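Local coordinates for borrelidin polyketide synthase, type I (Streptomyces parvulus, PDB 6OBT), which probably dehydrates beta-hydroxyacyl intermediates to enoyl intermediates during borrelidin assembly, this being a dehydratase domain of the modular synthase, at residues 55-59 / 92-97; 99-103 / 154-158; 179-183 / 196-200. One frame throughout, in Å; residues are numbered along the deposited sequence.

Overall arrangement
The chain has the double-hotdog fold of polyketide synthase dehydratases, in which antiparallel strands wrap around a central helix in each hotdog, and the three contacts follow one another along the sequence. Contact 1 sets strand 55-62 against the end of helix 83-97. Contact 2 takes up the chain just beyond that helix, pairing strand 101-107 with strand 148-156; its centre is about 12 Å from that of contact 1, and the two touch where Gly94 O meets Cys99 N. Contact 3, across the chain's centre, joins helix 181-187 to the start of strand 199-205, its centre about 33 Å from that of contact 1 and 32 Å from that of contact 2. It includes the GYxYGPxF motif's last residue.

Contact 1: residues 55-59 / 92-97; sequences QRVWT and HAGHQA
Trp58, on strand 55-62, lays its indole against the last turns of helix 83-97, where Ala93 and Gln96 receive it. From CB the side chain leaves with CG anti to the carbonyl carbon (chi1 -76°), which sends the ring across to the helix. On the pyrrole side NE1 does the main work: it donates to Gln96 OE1 over 2.6 Å, and the acceptor lies almost in the indole plane. The bond is moderately bent, at 146°, and NE1 stands somewhat out of the amide's own plane. The same oxygen lies 3.2 Å from both CE2 and CZ2, so it runs along the NE1-CE2-CZ2 part of the ring, while CZ2 also meets Gln96 CB at 3.8 Å. Further round, CH2 reaches Ala93 O. The six-membered ring has the Ala93 methyl directly over one face: CB is 3.6 Å from the centroid and only 6° off the normal, a CH-pi contact. His92 adds CD2, 4.0 Å from Trp58 NE1.

Arg56 comes in alongside. Its chain bends at chi3, bringing CZ2 of Trp58 over one face of the guanidinium, and NH1 makes a weak 3.3 Å hydrogen bond to Gln96 O near the end of the helix. The stronger hold on this arginine is the salt bridge from NE to Asp50. Gln96 NE2 and His92 NE2 each make a weak bond to Ala40 O; the one from Gln96 NE2 is consistent with OE1 facing the indole.

Strand 55-62 runs between strands 47-50 and 119-127, bonded to both through its backbone. Trp58 and Arg56 face the hotdog helix; the alternate residues Val57 and Thr59 instead pack on Leu51 and Leu37 of the second subunit, respectively.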
loop_
_atom_site.group_PDB
_atom_site.type_symbol
_atom_site.label_atom_id
_atom_site.label_comp_id
_atom_site.label_asym_id
_atom_site.label_seq_id
_atom_site.Cartn_x
_atom_site.Cartn_y
_atom_site.Cartn_z
ATOM N N GLN A 55 -10.005 -3.885 2.847
ATOM C CA GLN A 55 -9.388 -3.871 1.533
ATOM C C GLN A 55 -7.996 -4.466 1.581
ATOM O O GLN A 55 -7.292 -4.376 2.590
ATOM C CB GLN A 55 -9.283 -2.445 0.990
ATOM C CG GLN A 55 -10.464 -1.998 0.178
ATOM C CD GLN A 55 -10.179 -0.738 -0.609
ATOM O OE1 GLN A 55 -9.294 0.048 -0.256
ATOM N NE2 GLN A 55 -10.934 -0.535 -1.681
ATOM N N ARG A 56 -7.593 -5.041 0.456
ATOM C CA ARG A 56 -6.231 -5.506 0.244
ATOM C C ARG A 56 -5.799 -5.025 -1.126
ATOM O O ARG A 56 -6.546 -5.187 -2.099
ATOM C CB ARG A 56 -6.111 -7.032 0.316
ATOM C CG ARG A 56 -6.587 -7.671 1.611
ATOM C CD ARG A 56 -6.170 -9.143 1.651
ATOM N NE ARG A 56 -4.741 -9.312 1.378
ATOM C CZ ARG A 56 -4.133 -10.489 1.269
ATOM N NH1 ARG A 56 -4.831 -11.612 1.401
ATOM N NH2 ARG A 56 -2.829 -10.546 1.022
ATOM N N VAL A 57 -4.592 -4.480 -1.218
ATOM C CA VAL A 57 -4.101 -3.914 -2.471
ATOM C C VAL A 57 -2.794 -4.595 -2.838
ATOM O O VAL A 57 -1.876 -4.662 -2.015
ATOM C CB VAL A 57 -3.913 -2.392 -2.369
ATOM C CG1 VAL A 57 -3.339 -1.839 -3.685
ATOM C CG2 VAL A 57 -5.240 -1.719 -2.053
ATOM N N TRP A 58 -2.715 -5.112 -4.066
ATOM C CA TRP A 58 -1.462 -5.611 -4.616
ATOM C C TRP A 58 -0.863 -4.508 -5.479
ATOM O O TRP A 58 -1.583 -3.816 -6.203
ATOM C CB TRP A 58 -1.665 -6.896 -5.450
ATOM C CG TRP A 58 -1.896 -8.144 -4.607
ATOM C CD1 TRP A 58 -1.003 -9.157 -4.352
ATOM C CD2 TRP A 58 -3.095 -8.485 -3.911
ATOM N NE1 TRP A 58 -1.588 -10.115 -3.541
ATOM C CE2 TRP A 58 -2.872 -9.721 -3.263
ATOM C CE3 TRP A 58 -4.342 -7.858 -3.763
ATOM C CZ2 TRP A 58 -3.845 -10.334 -2.475
ATOM C CZ3 TRP A 58 -5.310 -8.480 -2.984
ATOM C CH2 TRP A 58 -5.053 -9.701 -2.351
ATOM N N THR A 59 0.455 -4.337 -5.394
ATOM C CA THR A 59 1.122 -3.213 -6.036
ATOM C C THR A 59 2.335 -3.702 -6.802
ATOM O O THR A 59 2.990 -4.678 -6.411
ATOM C CB THR A 59 1.580 -2.125 -5.008
ATOM O OG1 THR A 59 2.646 -2.635 -4.197
ATOM C CG2 THR A 59 0.441 -1.706 -4.094
ATOM N N HIS A 92 -4.569 -14.579 -9.009
ATOM C CA HIS A 92 -3.551 -14.616 -7.969
ATOM C C HIS A 92 -4.056 -13.953 -6.692
ATOM O O HIS A 92 -3.908 -14.501 -5.593
ATOM C CB HIS A 92 -2.272 -13.932 -8.450
ATOM C CG HIS A 92 -1.243 -13.792 -7.375
ATOM N ND1 HIS A 92 -0.306 -14.768 -7.113
ATOM C CD2 HIS A 92 -1.032 -12.810 -6.468
ATOM C CE1 HIS A 92 0.454 -14.381 -6.102
ATOM N NE2 HIS A 92 0.028 -13.203 -5.687
ATOM N N ALA A 93 -4.646 -12.759 -6.824
ATOM C CA ALA A 93 -5.173 -12.049 -5.651
ATOM C C ALA A 93 -6.349 -12.789 -5.025
ATOM O O ALA A 93 -6.456 -12.877 -3.794
ATOM C CB ALA A 93 -5.589 -10.638 -6.052
ATOM N N GLY A 94 -7.252 -13.316 -5.856
ATOM C CA GLY A 94 -8.399 -14.029 -5.323
ATOM C C GLY A 94 -7.996 -15.258 -4.534
ATOM O O GLY A 94 -8.528 -15.521 -3.452
ATOM N N HIS A 95 -7.038 -16.024 -5.063
ATOM C CA HIS A 95 -6.531 -17.178 -4.336
ATOM C C HIS A 95 -5.933 -16.760 -3.000
ATOM O O HIS A 95 -6.181 -17.399 -1.974
ATOM C CB HIS A 95 -5.486 -17.908 -5.169
ATOM C CG HIS A 95 -4.906 -19.101 -4.485
ATOM N ND1 HIS A 95 -5.535 -20.326 -4.468
ATOM C CD2 HIS A 95 -3.758 -19.257 -3.783
ATOM C CE1 HIS A 95 -4.800 -21.186 -3.786
ATOM N NE2 HIS A 95 -3.716 -20.562 -3.360
ATOM N N GLN A 96 -5.146 -15.685 -2.987
ATOM C CA GLN A 96 -4.601 -15.218 -1.715
ATOM C C GLN A 96 -5.685 -14.740 -0.762
ATOM O O GLN A 96 -5.455 -14.714 0.454
ATOM C CB GLN A 96 -3.574 -14.108 -1.956
ATOM C CG GLN A 96 -2.254 -14.655 -2.492
ATOM C CD GLN A 96 -1.132 -13.633 -2.474
ATOM O OE1 GLN A 96 -1.373 -12.428 -2.465
ATOM N NE2 GLN A 96 0.106 -14.115 -2.471
ATOM N N ALA A 97 -6.856 -14.363 -1.271
ATOM C CA ALA A 97 -7.914 -13.824 -0.425
ATOM C C ALA A 97 -8.977 -14.860 -0.083
ATOM O O ALA A 97 -9.948 -14.527 0.608
ATOM C CB ALA A 97 -8.553 -12.593 -1.095
#

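Contact 2: residues 99-103 / 154-158; sequences CDSVD and ILGAG
Cys99 meets strand 148-156 first, its CB 3.7 Å from CB of Leu155 and its SG near the same residue. Asp100 follows, with CG tucked between its own backbone N and carbonyl carbon (chi1 66°). The carboxylate thereby turns to the opposing chain, and OD2 accepts a hydrogen bond from Gly158 N; the modelled length, 2.5 Å, is very short and is best not pressed. The other oxygen, OD1, forms a salt bridge with Arg262.

Two residues, Asp100 and Ser101, stand opposite the single Gly156, a classic beta bulge at the start of an antiparallel pairing, where strand 101-107 joins the hotdog sheet beside strand 148-156. Ser101 and Gly156 form the hydrogen-bonded pair: Ser101 N gives to Gly156 O at 3.0 Å, and Gly156 N returns a straighter bond of 2.8 Å to Ser101 O. Leu155 CA adds a CA-H...O contact to the same Ser101 oxygen. The Ser101 hydroxyl binds Asp103 OD2 at 3.0 Å.

Val102 forms the non-hydrogen-bonded pair with Leu155. Their side chains lie side by side, CG2 to CD2 at 3.9 Å, on the face toward helix 83-97, where Val102 touches Ala90 and Leu91. Asp103 points toward the facing strand, and its carboxylate swings back to Ser101 OG; OD1 and OD2 both lie 3.5 Å from CA of side-chain-free Gly156, while its CB packs on Ile154 O.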
loop_
_atom_site.group_PDB
_atom_site.type_symbol
_atom_site.label_atom_id
_atom_site.label_comp_id
_atom_site.label_asym_id
_atom_site.label_seq_id
_atom_site.Cartn_x
_atom_site.Cartn_y
_atom_site.Cartn_z
ATOM N N CYS A 99 -10.713 -16.665 -2.477
ATOM C CA CYS A 99 -11.731 -16.672 -3.531
ATOM C C CYS A 99 -11.112 -17.325 -4.768
ATOM O O CYS A 99 -10.473 -16.664 -5.586
ATOM C CB CYS A 99 -12.219 -15.250 -3.841
ATOM S SG CYS A 99 -13.182 -14.424 -2.540
ATOM N N ASP A 100 -11.309 -18.628 -4.908
ATOM C CA ASP A 100 -10.648 -19.390 -5.960
ATOM C C ASP A 100 -11.282 -19.207 -7.338
ATOM O O ASP A 100 -10.903 -19.920 -8.277
ATOM C CB ASP A 100 -10.639 -20.872 -5.593
ATOM C CG ASP A 100 -12.027 -21.464 -5.567
ATOM O OD1 ASP A 100 -12.302 -22.389 -6.360
ATOM O OD2 ASP A 100 -12.850 -20.987 -4.756
ATOM N N SER A 101 -12.230 -18.289 -7.499
ATOM C CA SER A 101 -12.901 -18.127 -8.779
ATOM C C SER A 101 -12.977 -16.654 -9.141
ATOM O O SER A 101 -13.276 -15.806 -8.291
ATOM C CB SER A 101 -14.311 -18.723 -8.762
ATOM O OG SER A 101 -15.038 -18.355 -9.925
ATOM N N VAL A 102 -12.677 -16.358 -10.401
ATOM C CA VAL A 102 -12.981 -15.050 -10.980
ATOM C C VAL A 102 -14.383 -15.207 -11.559
ATOM O O VAL A 102 -14.573 -15.697 -12.675
ATOM C CB VAL A 102 -11.943 -14.617 -12.018
ATOM C CG1 VAL A 102 -12.296 -13.257 -12.594
ATOM C CG2 VAL A 102 -10.542 -14.557 -11.386
ATOM N N ASP A 103 -15.387 -14.872 -10.741
ATOM C CA ASP A 103 -16.775 -14.931 -11.193
ATOM C C ASP A 103 -16.976 -14.090 -12.442
ATOM O O ASP A 103 -17.736 -14.464 -13.346
ATOM C CB ASP A 103 -17.713 -14.440 -10.087
ATOM C CG ASP A 103 -17.916 -15.462 -8.977
ATOM O OD1 ASP A 103 -18.710 -15.175 -8.053
ATOM O OD2 ASP A 103 -17.277 -16.538 -9.018
ATOM N N ILE A 154 -15.531 -9.433 -10.025
ATOM C CA ILE A 154 -16.069 -10.076 -8.827
ATOM C C ILE A 154 -15.318 -11.382 -8.618
ATOM O O ILE A 154 -15.233 -12.202 -9.540
ATOM C CB ILE A 154 -17.578 -10.372 -8.967
ATOM C CG1 ILE A 154 -18.341 -9.144 -9.467
ATOM C CG2 ILE A 154 -18.154 -10.950 -7.675
ATOM C CD1 ILE A 154 -18.677 -8.163 -8.390
ATOM N N LEU A 155 -14.785 -11.578 -7.415
ATOM C CA LEU A 155 -14.138 -12.826 -7.041
ATOM C C LEU A 155 -15.098 -13.641 -6.191
ATOM O O LEU A 155 -15.778 -13.098 -5.317
ATOM C CB LEU A 155 -12.838 -12.578 -6.280
ATOM C CG LEU A 155 -11.869 -11.643 -7.004
ATOM C CD1 LEU A 155 -10.756 -11.193 -6.054
ATOM C CD2 LEU A 155 -11.310 -12.335 -8.257
ATOM N N GLY A 156 -15.163 -14.949 -6.462
ATOM C CA GLY A 156 -16.128 -15.807 -5.820
ATOM C C GLY A 156 -15.493 -17.102 -5.347
ATOM O O GLY A 156 -14.318 -17.379 -5.597
ATOM N N ALA A 157 -16.301 -17.883 -4.648
ATOM C CA ALA A 157 -15.871 -19.163 -4.116
ATOM C C ALA A 157 -16.182 -20.273 -5.107
ATOM O O ALA A 157 -17.185 -20.229 -5.827
ATOM C CB ALA A 157 -16.556 -19.453 -2.782
ATOM N N GLY A 158 -15.290 -21.263 -5.148
ATOM C CA GLY A 158 -15.501 -22.503 -5.872
ATOM C C GLY A 158 -16.009 -22.373 -7.291
ATOM O O GLY A 158 -15.822 -21.344 -7.946
#

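Contact 3: residues 179-183 / 196-200; sequences EGFYD and FRCLR
The GYxYGPxF signature of polyketide synthase dehydratases ends at Phe196, and the inverse gamma turn centred on Arg197, just after it, is gripped by Tyr182 at the start of helix 181-187. Tyr182 carries the contact. With CG anti to the carbonyl carbon (chi1 -74°), its ring reaches across to the turn and puts the phenol oxygen among backbone amides. Leu199 N donates to OH over 3.0 Å in a nearly straight bond (166°), and Cys198 N adds a weak one at 3.1 Å. The hydroxyl also bonds to His236 NE2, so this single oxygen ties the turn to helix 228-236.

The phenol ring is sandwiched. On one face sits Arg197, its CA 3.5 Å from CZ and its CG over the centre of the ring, 4.0 Å from the centroid, in a CH-pi contact. The opposite face is covered by Phe181, whose CD2 stands over the ring centre. Arg197 therefore packs through its aliphatic part; its chain bends at chi3, and NH1 goes on to Tyr192 O. Leu199 reaches both aromatics: CB lies 3.4 Å from Tyr182 OH, and methyl CD2 sits over one face of the Phe181 ring, 3.7 Å from its centroid and 15° off the normal. Phe181 and Leu199 cross at about a right angle.

Gly180 occupies the N-cap position of helix 181-187, placing Phe181 and Tyr182 in its first turn. On the far side of the turn, Cys198 packs on other parts of the second hotdog, Ala233 of helix 228-236 and Ile213 of strand 208-214. Leu199 also touches Ala211 of strand 208-214. The Phe196 ring lies against His73, which opens the HxxxGxxxxP signature, and Asp232 of helix 228-236.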
loop_
_atom_site.group_PDB
_atom_site.type_symbol
_atom_site.label_atom_id
_atom_site.label_comp_id
_atom_site.label_asym_id
_atom_site.label_seq_id
_atom_site.Cartn_x
_atom_site.Cartn_y
_atom_site.Cartn_z
ATOM N N GLU A 179 0.668 -23.535 -40.124
ATOM C CA GLU A 179 1.764 -22.861 -40.803
ATOM C C GLU A 179 1.437 -21.390 -40.999
ATOM O O GLU A 179 0.337 -21.044 -41.440
ATOM C CB GLU A 179 2.006 -23.520 -42.161
ATOM C CG GLU A 179 3.284 -23.109 -42.854
ATOM C CD GLU A 179 4.431 -24.021 -42.499
ATOM O OE1 GLU A 179 4.418 -24.570 -41.377
ATOM O OE2 GLU A 179 5.322 -24.214 -43.356
ATOM N N GLY A 180 2.392 -20.527 -40.662
ATOM C CA GLY A 180 2.160 -19.105 -40.842
ATOM C C GLY A 180 0.913 -18.572 -40.168
ATOM O O GLY A 180 0.396 -17.531 -40.579
ATOM N N PHE A 181 0.375 -19.297 -39.182
ATOM C CA PHE A 181 -0.721 -18.765 -38.375
ATOM C C PHE A 181 -0.378 -17.383 -37.830
ATOM O O PHE A 181 -1.202 -16.457 -37.864
ATOM C CB PHE A 181 -1.034 -19.741 -37.242
ATOM C CG PHE A 181 -1.910 -19.183 -36.157
ATOM C CD1 PHE A 181 -3.284 -19.103 -36.322
ATOM C CD2 PHE A 181 -1.360 -18.769 -34.943
ATOM C CE1 PHE A 181 -4.088 -18.605 -35.293
ATOM C CE2 PHE A 181 -2.158 -18.281 -33.927
ATOM C CZ PHE A 181 -3.523 -18.197 -34.106
ATOM N N TYR A 182 0.861 -17.210 -37.372
ATOM C CA TYR A 182 1.267 -15.931 -36.803
ATOM C C TYR A 182 1.578 -14.889 -37.870
ATOM O O TYR A 182 1.394 -13.691 -37.623
ATOM C CB TYR A 182 2.463 -16.136 -35.880
ATOM C CG TYR A 182 2.039 -16.795 -34.596
ATOM C CD1 TYR A 182 1.447 -16.052 -33.589
ATOM C CD2 TYR A 182 2.182 -18.164 -34.409
ATOM C CE1 TYR A 182 1.030 -16.636 -32.421
ATOM C CE2 TYR A 182 1.775 -18.762 -33.234
ATOM C CZ TYR A 182 1.194 -17.994 -32.240
ATOM O OH TYR A 182 0.775 -18.573 -31.066
ATOM N N ASP A 183 2.052 -15.308 -39.045
ATOM C CA ASP A 183 2.185 -14.353 -40.139
ATOM C C ASP A 183 0.819 -13.823 -40.551
ATOM O O ASP A 183 0.666 -12.627 -40.840
ATOM C CB ASP A 183 2.908 -14.999 -41.320
ATOM C CG ASP A 183 4.335 -15.400 -40.982
ATOM O OD1 ASP A 183 5.001 -14.650 -40.237
ATOM O OD2 ASP A 183 4.786 -16.467 -41.453
ATOM N N PHE A 196 5.141 -15.115 -27.151
ATOM C CA PHE A 196 3.715 -15.347 -27.335
ATOM C C PHE A 196 3.404 -16.334 -28.455
ATOM O O PHE A 196 2.253 -16.768 -28.565
ATOM C CB PHE A 196 2.981 -14.020 -27.608
ATOM C CG PHE A 196 2.793 -13.157 -26.362
ATOM C CD1 PHE A 196 1.562 -13.077 -25.735
ATOM C CD2 PHE A 196 3.849 -12.420 -25.850
ATOM C CE1 PHE A 196 1.382 -12.294 -24.591
ATOM C CE2 PHE A 196 3.680 -11.613 -24.699
ATOM C CZ PHE A 196 2.439 -11.573 -24.069
ATOM N N ARG A 197 4.390 -16.718 -29.271
ATOM C CA ARG A 197 4.146 -17.632 -30.396
ATOM C C ARG A 197 4.192 -19.071 -29.884
ATOM O O ARG A 197 5.125 -19.844 -30.133
ATOM C CB ARG A 197 5.146 -17.418 -31.523
ATOM C CG ARG A 197 5.082 -16.019 -32.146
ATOM C CD ARG A 197 5.819 -15.924 -33.473
ATOM N NE ARG A 197 7.269 -16.094 -33.368
ATOM C CZ ARG A 197 8.155 -15.103 -33.424
ATOM N NH1 ARG A 197 7.751 -13.846 -33.567
ATOM N NH2 ARG A 197 9.455 -15.365 -33.334
ATOM N N CYS A 198 3.123 -19.431 -29.191
ATOM C CA CYS A 198 3.063 -20.670 -28.441
ATOM C C CYS A 198 2.243 -21.741 -29.125
ATOM O O CYS A 198 2.343 -22.910 -28.739
ATOM C CB CYS A 198 2.470 -20.413 -27.064
ATOM S SG CYS A 198 3.607 -19.485 -26.018
ATOM N N LEU A 199 1.417 -21.378 -30.100
ATOM C CA LEU A 199 0.605 -22.379 -30.781
ATOM C C LEU A 199 1.488 -23.313 -31.608
ATOM O O LEU A 199 2.276 -22.857 -32.443
ATOM C CB LEU A 199 -0.430 -21.703 -31.680
ATOM C CG LEU A 199 -1.180 -22.709 -32.569
ATOM C CD1 LEU A 199 -1.913 -23.749 -31.734
ATOM C CD2 LEU A 199 -2.151 -21.998 -33.484
ATOM N N ARG A 200 1.333 -24.624 -31.396
ATOM C CA ARG A 200 2.130 -25.624 -32.102
ATOM C C ARG A 200 1.310 -26.511 -33.026
ATOM O O ARG A 200 1.714 -26.757 -34.171
ATOM C CB ARG A 200 2.886 -26.501 -31.094
ATOM C CG ARG A 200 3.563 -25.728 -29.984
ATOM C CD ARG A 200 4.710 -24.869 -30.505
ATOM N NE ARG A 200 5.249 -24.020 -29.443
ATOM C CZ ARG A 200 6.322 -23.246 -29.575
ATOM N NH1 ARG A 200 6.983 -23.214 -30.726
ATOM N NH2 ARG A 200 6.745 -22.515 -28.552
#